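Long-range contacts in B-cell lymphoma 3 protein (PDB 1K1A), which regulates transcription of NF-kappa-B target genes by binding p50 and p52 homodimers through an ankyrin repeat domain, the part described here: residues 40-51 against 65-76; 184-192 against 211-219. One frame throughout, in Å; residues are numbered along the deposited sequence.

Contact 1. Residues 40-51 against 65-76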
loop_
_atom_site.group_PDB
_atom_site.type_symbol
_atom_site.label_atom_id
_atom_site.label_comp_id
_atom_site.label_asym_id
_atom_site.label_seq_id
_atom_site.Cartn_x
_atom_site.Cartn_y
_atom_site.Cartn_z
ATOM N N ASP A 40 20.918 -3.157 -9.906
ATOM C CA ASP A 40 19.702 -3.949 -9.783
ATOM C C ASP A 40 19.936 -5.375 -10.247
ATOM O O ASP A 40 19.360 -5.819 -11.242
ATOM C CB ASP A 40 18.559 -3.309 -10.568
ATOM C CG ASP A 40 18.036 -2.044 -9.904
ATOM O OD1 ASP A 40 18.008 -1.992 -8.650
ATOM O OD2 ASP A 40 17.628 -1.056 -10.551
ATOM N N ILE A 41 20.805 -6.076 -9.527
ATOM C CA ILE A 41 21.122 -7.462 -9.818
ATOM C C ILE A 41 20.327 -8.369 -8.895
ATOM O O ILE A 41 20.261 -8.149 -7.692
ATOM C CB ILE A 41 22.628 -7.729 -9.659
ATOM C CG1 ILE A 41 23.162 -7.097 -8.372
ATOM C CG2 ILE A 41 23.389 -7.185 -10.862
ATOM C CD1 ILE A 41 23.861 -5.783 -8.591
ATOM N N TYR A 42 19.715 -9.382 -9.472
ATOM C CA TYR A 42 18.880 -10.302 -8.715
ATOM C C TYR A 42 19.655 -11.478 -8.117
ATOM O O TYR A 42 20.581 -11.992 -8.737
ATOM C CB TYR A 42 17.797 -10.862 -9.633
ATOM C CG TYR A 42 16.699 -9.886 -10.003
ATOM C CD1 TYR A 42 15.785 -9.453 -9.054
ATOM C CD2 TYR A 42 16.557 -9.428 -11.311
ATOM C CE1 TYR A 42 14.759 -8.575 -9.386
ATOM C CE2 TYR A 42 15.528 -8.551 -11.657
ATOM C CZ TYR A 42 14.630 -8.134 -10.682
ATOM O OH TYR A 42 13.604 -7.269 -10.999
ATOM N N ASN A 43 19.277 -11.889 -6.906
ATOM C CA ASN A 43 19.743 -13.162 -6.354
ATOM C C ASN A 43 18.722 -14.225 -6.786
ATOM O O ASN A 43 17.846 -13.938 -7.602
ATOM C CB ASN A 43 19.903 -13.100 -4.818
ATOM C CG ASN A 43 18.587 -12.822 -4.099
ATOM O OD1 ASN A 43 17.527 -12.893 -4.699
ATOM N ND2 ASN A 43 18.659 -12.507 -2.803
ATOM N N ASN A 44 18.808 -15.444 -6.257
ATOM C CA ASN A 44 17.888 -16.491 -6.709
ATOM C C ASN A 44 16.489 -16.385 -6.151
ATOM O O ASN A 44 15.601 -17.156 -6.521
ATOM C CB ASN A 44 18.459 -17.879 -6.460
ATOM C CG ASN A 44 19.463 -18.253 -7.485
ATOM O OD1 ASN A 44 20.553 -17.685 -7.531
ATOM N ND2 ASN A 44 19.103 -19.181 -8.350
ATOM N N LEU A 45 16.296 -15.409 -5.280
ATOM C CA LEU A 45 14.988 -15.130 -4.699
ATOM C C LEU A 45 14.338 -13.974 -5.428
ATOM O O LEU A 45 13.262 -13.512 -5.053
ATOM C CB LEU A 45 15.142 -14.799 -3.215
ATOM C CG LEU A 45 15.557 -16.007 -2.381
ATOM C CD1 LEU A 45 15.887 -15.598 -0.949
ATOM C CD2 LEU A 45 14.441 -17.044 -2.406
ATOM N N ARG A 46 14.990 -13.527 -6.491
ATOM C CA ARG A 46 14.537 -12.374 -7.266
ATOM C C ARG A 46 14.460 -11.089 -6.436
ATOM O O ARG A 46 13.512 -10.297 -6.566
ATOM C CB ARG A 46 13.210 -12.649 -7.985
ATOM C CG ARG A 46 12.941 -11.632 -9.067
ATOM C CD ARG A 46 11.715 -11.879 -9.889
ATOM N NE ARG A 46 11.870 -13.019 -10.783
ATOM C CZ ARG A 46 10.854 -13.632 -11.359
ATOM N NH1 ARG A 46 9.622 -13.203 -11.130
ATOM N NH2 ARG A 46 11.060 -14.666 -12.161
ATOM N N GLN A 47 15.465 -10.892 -5.587
ATOM C CA GLN A 47 15.612 -9.668 -4.814
ATOM C C GLN A 47 16.839 -8.908 -5.292
ATOM O O GLN A 47 17.899 -9.499 -5.496
ATOM C CB GLN A 47 15.824 -9.988 -3.326
ATOM C CG GLN A 47 14.805 -10.932 -2.722
ATOM C CD GLN A 47 15.196 -11.387 -1.331
ATOM O OE1 GLN A 47 16.345 -11.761 -1.095
ATOM N NE2 GLN A 47 14.248 -11.351 -0.406
ATOM N N THR A 48 16.699 -7.602 -5.466
ATOM C CA THR A 48 17.848 -6.746 -5.701
ATOM C C THR A 48 18.348 -6.300 -4.342
ATOM O O THR A 48 17.666 -6.492 -3.332
ATOM C CB THR A 48 17.457 -5.502 -6.505
ATOM O OG1 THR A 48 16.522 -4.713 -5.749
ATOM C CG2 THR A 48 16.686 -5.878 -7.777
ATOM N N PRO A 49 19.543 -5.726 -4.300
ATOM C CA PRO A 49 20.054 -5.127 -3.062
ATOM C C PRO A 49 19.098 -4.084 -2.458
ATOM O O PRO A 49 18.991 -4.019 -1.231
ATOM C CB PRO A 49 21.366 -4.487 -3.507
ATOM C CG PRO A 49 21.834 -5.383 -4.605
ATOM C CD PRO A 49 20.545 -5.707 -5.383
ATOM N N LEU A 50 18.379 -3.322 -3.293
ATOM C CA LEU A 50 17.442 -2.327 -2.779
ATOM C C LEU A 50 16.265 -2.991 -2.056
ATOM O O LEU A 50 15.846 -2.532 -0.987
ATOM C CB LEU A 50 16.941 -1.394 -3.898
ATOM C CG LEU A 50 15.946 -0.283 -3.515
ATOM C CD1 LEU A 50 16.527 0.641 -2.428
ATOM C CD2 LEU A 50 15.560 0.512 -4.732
ATOM N N HIS A 51 15.728 -4.058 -2.643
ATOM C CA HIS A 51 14.658 -4.807 -2.000
ATOM C C HIS A 51 15.137 -5.205 -0.613
ATOM O O HIS A 51 14.403 -5.096 0.362
ATOM C CB HIS A 51 14.333 -6.094 -2.770
ATOM C CG HIS A 51 13.702 -5.875 -4.115
ATOM N ND1 HIS A 51 12.683 -4.972 -4.334
ATOM C CD2 HIS A 51 13.927 -6.481 -5.305
ATOM C CE1 HIS A 51 12.322 -5.016 -5.605
ATOM N NE2 HIS A 51 13.065 -5.920 -6.217
ATOM N N LEU A 65 21.595 3.666 -2.339
ATOM C CA LEU A 65 21.320 2.861 -3.520
ATOM C C LEU A 65 20.466 3.598 -4.543
ATOM O O LEU A 65 20.762 3.575 -5.733
ATOM C CB LEU A 65 20.656 1.526 -3.137
ATOM C CG LEU A 65 21.547 0.493 -2.426
ATOM C CD1 LEU A 65 20.723 -0.724 -2.036
ATOM C CD2 LEU A 65 22.717 0.079 -3.302
ATOM N N VAL A 66 19.406 4.249 -4.078
ATOM C CA VAL A 66 18.525 4.976 -4.993
ATOM C C VAL A 66 19.255 6.148 -5.655
ATOM O O VAL A 66 19.187 6.324 -6.873
ATOM C CB VAL A 66 17.253 5.440 -4.293
ATOM C CG1 VAL A 66 16.391 6.287 -5.252
ATOM C CG2 VAL A 66 16.466 4.207 -3.813
ATOM N N THR A 67 20.003 6.911 -4.863
ATOM C CA THR A 67 20.742 8.038 -5.407
ATOM C C THR A 67 21.811 7.564 -6.412
ATOM O O THR A 67 22.143 8.279 -7.367
ATOM C CB THR A 67 21.352 8.909 -4.273
ATOM O OG1 THR A 67 22.160 8.098 -3.419
ATOM C CG2 THR A 67 20.265 9.403 -3.330
ATOM N N ALA A 68 22.317 6.349 -6.222
ATOM C CA ALA A 68 23.319 5.789 -7.136
ATOM C C ALA A 68 22.739 5.209 -8.438
ATOM O O ALA A 68 23.489 4.808 -9.329
ATOM C CB ALA A 68 24.185 4.743 -6.422
ATOM N N GLY A 69 21.412 5.135 -8.539
ATOM C CA GLY A 69 20.784 4.668 -9.768
ATOM C C GLY A 69 19.977 3.380 -9.692
ATOM O O GLY A 69 19.476 2.892 -10.721
ATOM N N ALA A 70 19.876 2.791 -8.503
ATOM C CA ALA A 70 19.037 1.596 -8.345
ATOM C C ALA A 70 17.575 1.993 -8.539
ATOM O O ALA A 70 17.124 2.995 -7.989
ATOM C CB ALA A 70 19.239 0.964 -6.980
ATOM N N SER A 71 16.834 1.189 -9.291
ATOM C CA SER A 71 15.451 1.522 -9.636
ATOM C C SER A 71 14.434 1.143 -8.567
ATOM O O SER A 71 14.368 -0.003 -8.136
ATOM C CB SER A 71 15.057 0.859 -10.962
ATOM O OG SER A 71 13.681 1.086 -11.255
ATOM N N PRO A 72 13.626 2.116 -8.161
ATOM C CA PRO A 72 12.531 1.873 -7.222
ATOM C C PRO A 72 11.423 1.029 -7.859
ATOM O O PRO A 72 10.568 0.530 -7.138
ATOM C CB PRO A 72 12.003 3.286 -6.929
ATOM C CG PRO A 72 13.081 4.198 -7.369
ATOM C CD PRO A 72 13.714 3.533 -8.556
ATOM N N MET A 73 11.440 0.869 -9.183
ATOM C CA MET A 73 10.401 0.082 -9.854
ATOM C C MET A 73 10.781 -1.381 -10.166
ATOM O O MET A 73 9.960 -2.124 -10.696
ATOM C CB MET A 73 9.910 0.779 -11.132
ATOM C CG MET A 73 9.287 2.159 -10.904
ATOM S SD MET A 73 7.791 2.107 -9.898
ATOM C CE MET A 73 6.650 1.289 -11.039
ATOM N N ALA A 74 12.015 -1.792 -9.866
ATOM C CA ALA A 74 12.403 -3.191 -10.086
ATOM C C ALA A 74 11.466 -4.087 -9.282
ATOM O O ALA A 74 11.180 -3.804 -8.114
ATOM C CB ALA A 74 13.851 -3.434 -9.674
ATOM N N LEU A 75 10.987 -5.162 -9.897
ATOM C CA LEU A 75 10.016 -6.038 -9.240
ATOM C C LEU A 75 10.658 -7.232 -8.553
ATOM O O LEU A 75 11.588 -7.821 -9.081
ATOM C CB LEU A 75 9.005 -6.553 -10.265
ATOM C CG LEU A 75 8.291 -5.462 -11.053
ATOM C CD1 LEU A 75 7.251 -6.087 -11.991
ATOM C CD2 LEU A 75 7.644 -4.480 -10.091
ATOM N N ASP A 76 10.140 -7.602 -7.383
ATOM C CA ASP A 76 10.585 -8.835 -6.732
ATOM C C ASP A 76 9.756 -10.049 -7.192
ATOM O O ASP A 76 9.004 -9.954 -8.171
ATOM C CB ASP A 76 10.618 -8.688 -5.206
ATOM C CG ASP A 76 9.253 -8.776 -4.570
ATOM O OD1 ASP A 76 8.243 -9.006 -5.281
ATOM O OD2 ASP A 76 9.104 -8.645 -3.333
HETATM O O HOH W 1 11.508 -5.608 -12.631
HETATM O O HOH W 2 9.129 -10.508 -11.103
HETATM O O HOH W 3 11.337 -9.953 -1.704
#
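His51 reaches from the first helix of an ankyrin repeat, out of its Thr-Pro-Leu-His signature (residues 48-51), to residues 74-76 of the loop that follows helix 59-67 and leads to the next repeat. With CG anti to its own carbonyl carbon (chi1 -68°), the ring lies between two neighbours. Thr48 OG1 sits over one face while also capping the helix by accepting from His51 N; Asp76 CB covers the other, 4.0 Å from the ring centroid. At the ring edge CE1 meets Ala74 O at 3.0 Å. Asp76 itself turns its OD1 to the backbone N of His78 and Gln80.

Leu50 can be followed outward into the layer between the two helices. Its CB lies 4.3 Å from Leu65 CD1, a methyl that also touches Pro49 CB. Beyond CG the branches divide: CD1 packs on Val66 CG2 at 3.8 Å, and CD2 comes to the same methyl and to Ser71 O, with Ala70 CB a little farther off.

Two hydrogen bonds fasten the 40-46 loop to residues 71-75. Tyr42 OH donates to Leu75 O over 2.8 Å, and water 1 links the same hydroxyl to Leu75 N. At the other end Asp40 OD2 receives Ser71 N on its syn lone pair, at 2.7 Å and a nearly straight 165°.

Contact 2. Residues 184-192 against 211-219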
loop_
_atom_site.group_PDB
_atom_site.type_symbol
_atom_site.label_atom_id
_atom_site.label_comp_id
_atom_site.label_asym_id
_atom_site.label_seq_id
_atom_site.Cartn_x
_atom_site.Cartn_y
_atom_site.Cartn_z
ATOM N N SER A 184 -21.959 -3.379 -4.513
ATOM C CA SER A 184 -22.055 -3.098 -3.084
ATOM C C SER A 184 -21.047 -2.024 -2.652
ATOM O O SER A 184 -19.933 -1.947 -3.184
ATOM C CB SER A 184 -21.849 -4.373 -2.266
ATOM O OG SER A 184 -22.976 -5.237 -2.359
ATOM N N SER A 185 -21.445 -1.211 -1.675
ATOM C CA SER A 185 -20.597 -0.132 -1.168
ATOM C C SER A 185 -20.070 -0.440 0.233
ATOM O O SER A 185 -20.404 -1.466 0.823
ATOM C CB SER A 185 -21.388 1.176 -1.133
ATOM O OG SER A 185 -22.451 1.094 -0.188
ATOM N N ALA A 186 -19.246 0.458 0.763
ATOM C CA ALA A 186 -18.739 0.328 2.118
ATOM C C ALA A 186 -19.903 0.183 3.095
ATOM O O ALA A 186 -19.853 -0.610 4.041
ATOM C CB ALA A 186 -17.907 1.543 2.485
ATOM N N LEU A 187 -20.952 0.950 2.858
ATOM C CA LEU A 187 -22.103 0.939 3.763
ATOM C C LEU A 187 -22.876 -0.391 3.754
ATOM O O LEU A 187 -23.387 -0.820 4.798
ATOM C CB LEU A 187 -23.029 2.122 3.468
ATOM C CG LEU A 187 -24.103 2.420 4.512
ATOM C CD1 LEU A 187 -23.492 2.656 5.876
ATOM C CD2 LEU A 187 -24.951 3.612 4.076
ATOM N N HIS A 188 -22.962 -1.047 2.592
ATOM C CA HIS A 188 -23.596 -2.371 2.546
ATOM C C HIS A 188 -22.874 -3.293 3.514
ATOM O O HIS A 188 -23.502 -4.003 4.288
ATOM C CB HIS A 188 -23.515 -3.004 1.156
ATOM C CG HIS A 188 -24.388 -2.356 0.131
ATOM N ND1 HIS A 188 -25.668 -2.787 -0.139
ATOM C CD2 HIS A 188 -24.142 -1.344 -0.729
ATOM C CE1 HIS A 188 -26.182 -2.050 -1.106
ATOM N NE2 HIS A 188 -25.274 -1.169 -1.484
ATOM N N SER A 189 -21.542 -3.283 3.454
ATOM C CA SER A 189 -20.726 -4.159 4.291
ATOM C C SER A 189 -20.887 -3.882 5.778
ATOM O O SER A 189 -21.117 -4.813 6.573
ATOM C CB SER A 189 -19.246 -4.067 3.900
ATOM O OG SER A 189 -18.951 -4.928 2.812
ATOM N N ALA A 190 -20.758 -2.614 6.158
ATOM C CA ALA A 190 -20.891 -2.216 7.557
ATOM C C ALA A 190 -22.291 -2.506 8.080
ATOM O O ALA A 190 -22.453 -2.988 9.202
ATOM C CB ALA A 190 -20.554 -0.730 7.734
ATOM N N SER A 191 -23.295 -2.219 7.259
ATOM C CA SER A 191 -24.689 -2.419 7.644
ATOM C C SER A 191 -25.036 -3.898 7.798
ATOM O O SER A 191 -25.680 -4.292 8.775
ATOM C CB SER A 191 -25.634 -1.772 6.627
ATOM O OG SER A 191 -26.985 -2.091 6.927
ATOM N N GLY A 192 -24.618 -4.704 6.825
ATOM C CA GLY A 192 -24.901 -6.130 6.832
ATOM C C GLY A 192 -24.224 -6.889 7.962
ATOM O O GLY A 192 -24.703 -7.940 8.390
ATOM N N LEU A 211 -28.413 3.306 -2.274
ATOM C CA LEU A 211 -27.650 2.707 -3.359
ATOM C C LEU A 211 -27.928 1.209 -3.469
ATOM O O LEU A 211 -27.762 0.469 -2.503
ATOM C CB LEU A 211 -26.162 2.950 -3.134
ATOM C CG LEU A 211 -25.233 2.562 -4.273
ATOM C CD1 LEU A 211 -25.620 3.284 -5.561
ATOM C CD2 LEU A 211 -23.806 2.878 -3.881
ATOM N N LYS A 212 -28.359 0.771 -4.647
ATOM C CA LYS A 212 -28.695 -0.640 -4.867
ATOM C C LYS A 212 -27.521 -1.438 -5.422
ATOM O O LYS A 212 -26.746 -0.928 -6.232
ATOM C CB LYS A 212 -29.880 -0.763 -5.826
ATOM C CG LYS A 212 -31.110 0.024 -5.421
ATOM C CD LYS A 212 -32.227 -0.141 -6.457
ATOM C CE LYS A 212 -32.756 -1.558 -6.480
ATOM N NZ LYS A 212 -33.484 -1.906 -5.219
ATOM N N ASN A 213 -27.366 -2.679 -4.962
ATOM C CA ASN A 213 -26.366 -3.569 -5.542
ATOM C C ASN A 213 -26.997 -4.456 -6.610
ATOM O O ASN A 213 -28.157 -4.256 -6.978
ATOM C CB ASN A 213 -25.608 -4.391 -4.484
ATOM C CG ASN A 213 -26.516 -5.329 -3.671
ATOM O OD1 ASN A 213 -27.601 -5.714 -4.101
ATOM N ND2 ASN A 213 -26.046 -5.707 -2.495
ATOM N N CYS A 214 -26.237 -5.424 -7.111
ATOM C CA CYS A 214 -26.726 -6.280 -8.198
ATOM C C CYS A 214 -27.899 -7.146 -7.759
ATOM O O CYS A 214 -28.684 -7.611 -8.587
ATOM C CB CYS A 214 -25.604 -7.161 -8.744
ATOM S SG CYS A 214 -24.855 -8.258 -7.527
ATOM N N HIS A 215 -28.010 -7.367 -6.456
ATOM C CA HIS A 215 -29.106 -8.158 -5.910
ATOM C C HIS A 215 -30.298 -7.244 -5.639
ATOM O O HIS A 215 -31.340 -7.690 -5.154
ATOM C CB HIS A 215 -28.657 -8.878 -4.627
ATOM C CG HIS A 215 -29.656 -9.860 -4.091
ATOM N ND1 HIS A 215 -30.036 -9.886 -2.764
ATOM C CD2 HIS A 215 -30.340 -10.861 -4.694
ATOM C CE1 HIS A 215 -30.914 -10.856 -2.576
ATOM N NE2 HIS A 215 -31.119 -11.460 -3.733
ATOM N N ASN A 216 -30.137 -5.965 -5.968
ATOM C CA ASN A 216 -31.186 -4.962 -5.760
ATOM C C ASN A 216 -31.364 -4.593 -4.287
ATOM O O ASN A 216 -32.372 -4.015 -3.902
ATOM C CB ASN A 216 -32.527 -5.423 -6.356
ATOM C CG ASN A 216 -32.461 -5.644 -7.865
ATOM O OD1 ASN A 216 -33.319 -6.322 -8.444
ATOM N ND2 ASN A 216 -31.451 -5.071 -8.506
ATOM N N ASP A 217 -30.373 -4.927 -3.471
ATOM C CA ASP A 217 -30.392 -4.612 -2.044
ATOM C C ASP A 217 -29.761 -3.242 -1.773
ATOM O O ASP A 217 -28.770 -2.880 -2.408
ATOM C CB ASP A 217 -29.576 -5.653 -1.279
ATOM C CG ASP A 217 -30.387 -6.851 -0.855
ATOM O OD1 ASP A 217 -31.629 -6.827 -0.975
ATOM O OD2 ASP A 217 -29.853 -7.869 -0.373
ATOM N N THR A 218 -30.337 -2.485 -0.838
ATOM C CA THR A 218 -29.711 -1.247 -0.363
ATOM C C THR A 218 -29.146 -1.537 1.021
ATOM O O THR A 218 -29.514 -2.532 1.642
ATOM C CB THR A 218 -30.736 -0.098 -0.249
ATOM O OG1 THR A 218 -31.798 -0.486 0.637
ATOM C CG2 THR A 218 -31.428 0.169 -1.574
ATOM N N PRO A 219 -28.266 -0.677 1.521
ATOM C CA PRO A 219 -27.722 -0.871 2.866
ATOM C C PRO A 219 -28.855 -0.966 3.891
ATOM O O PRO A 219 -28.736 -1.665 4.900
ATOM C CB PRO A 219 -26.884 0.391 3.087
ATOM C CG PRO A 219 -26.498 0.817 1.707
ATOM C CD PRO A 219 -27.710 0.519 0.861
#
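A histidine-centred junction between consecutive ankyrin repeats joins the first helix of ANK 6 to the loop that runs from the end of that repeat into ANK 7. The His188 ring projects from helix 186-193 into the curve of this loop. Pro219 CD lies over one face, 3.9 Å from the ring centroid in a CH-pi contact, and Ser184 OG lies toward the rim of the opposite face. Two backbone carbonyls meet the ring edge: Asp217 O is 3.0 Å from CE1, and Leu211 O is 3.1 Å from NE2.

Asn213 ND2 donates to Ser184 OG at 3.1 Å, slightly out of its amide plane. The other end of that amide braces the turn 213-216, as OD1 accepts from Asp217 N, which approaches from above the carbonyl plane. One helical turn beyond His188, Ser191 holds OG anti to its backbone N (chi1 174°), where it donates to Pro219 O over 2.7 Å. The proline's CB meets Leu187 CG at 3.7 Å, the two side chains crossing at about a right angle.

Helix 186-193 packs through Leu187 on Leu202 of helix 196-204, touches helix 226-232 through Leu187 and Ser191, and meets Val158 of helix 153-159 through Ala186 and Ser189.

How the contacts relate
The two contacts lie toward opposite ends of the ankyrin stack, on opposite sides of the chain's centre, with their own centres about 43 Å apart and nearest atoms about 28 Å apart. They do not touch, and contact 1 closes along the chain before contact 2 opens. In both, a histidine from a first helix reaches the loop after the second helix of its repeat, with an aliphatic carbon over one ring face; a backbone carbonyl lies at the edge in contact 1, two in contact 2. Contact 1 also packs a first helix on the second helix of its own repeat, whereas contact 2 joins helix 186-193 to the loop that leads into the next repeat.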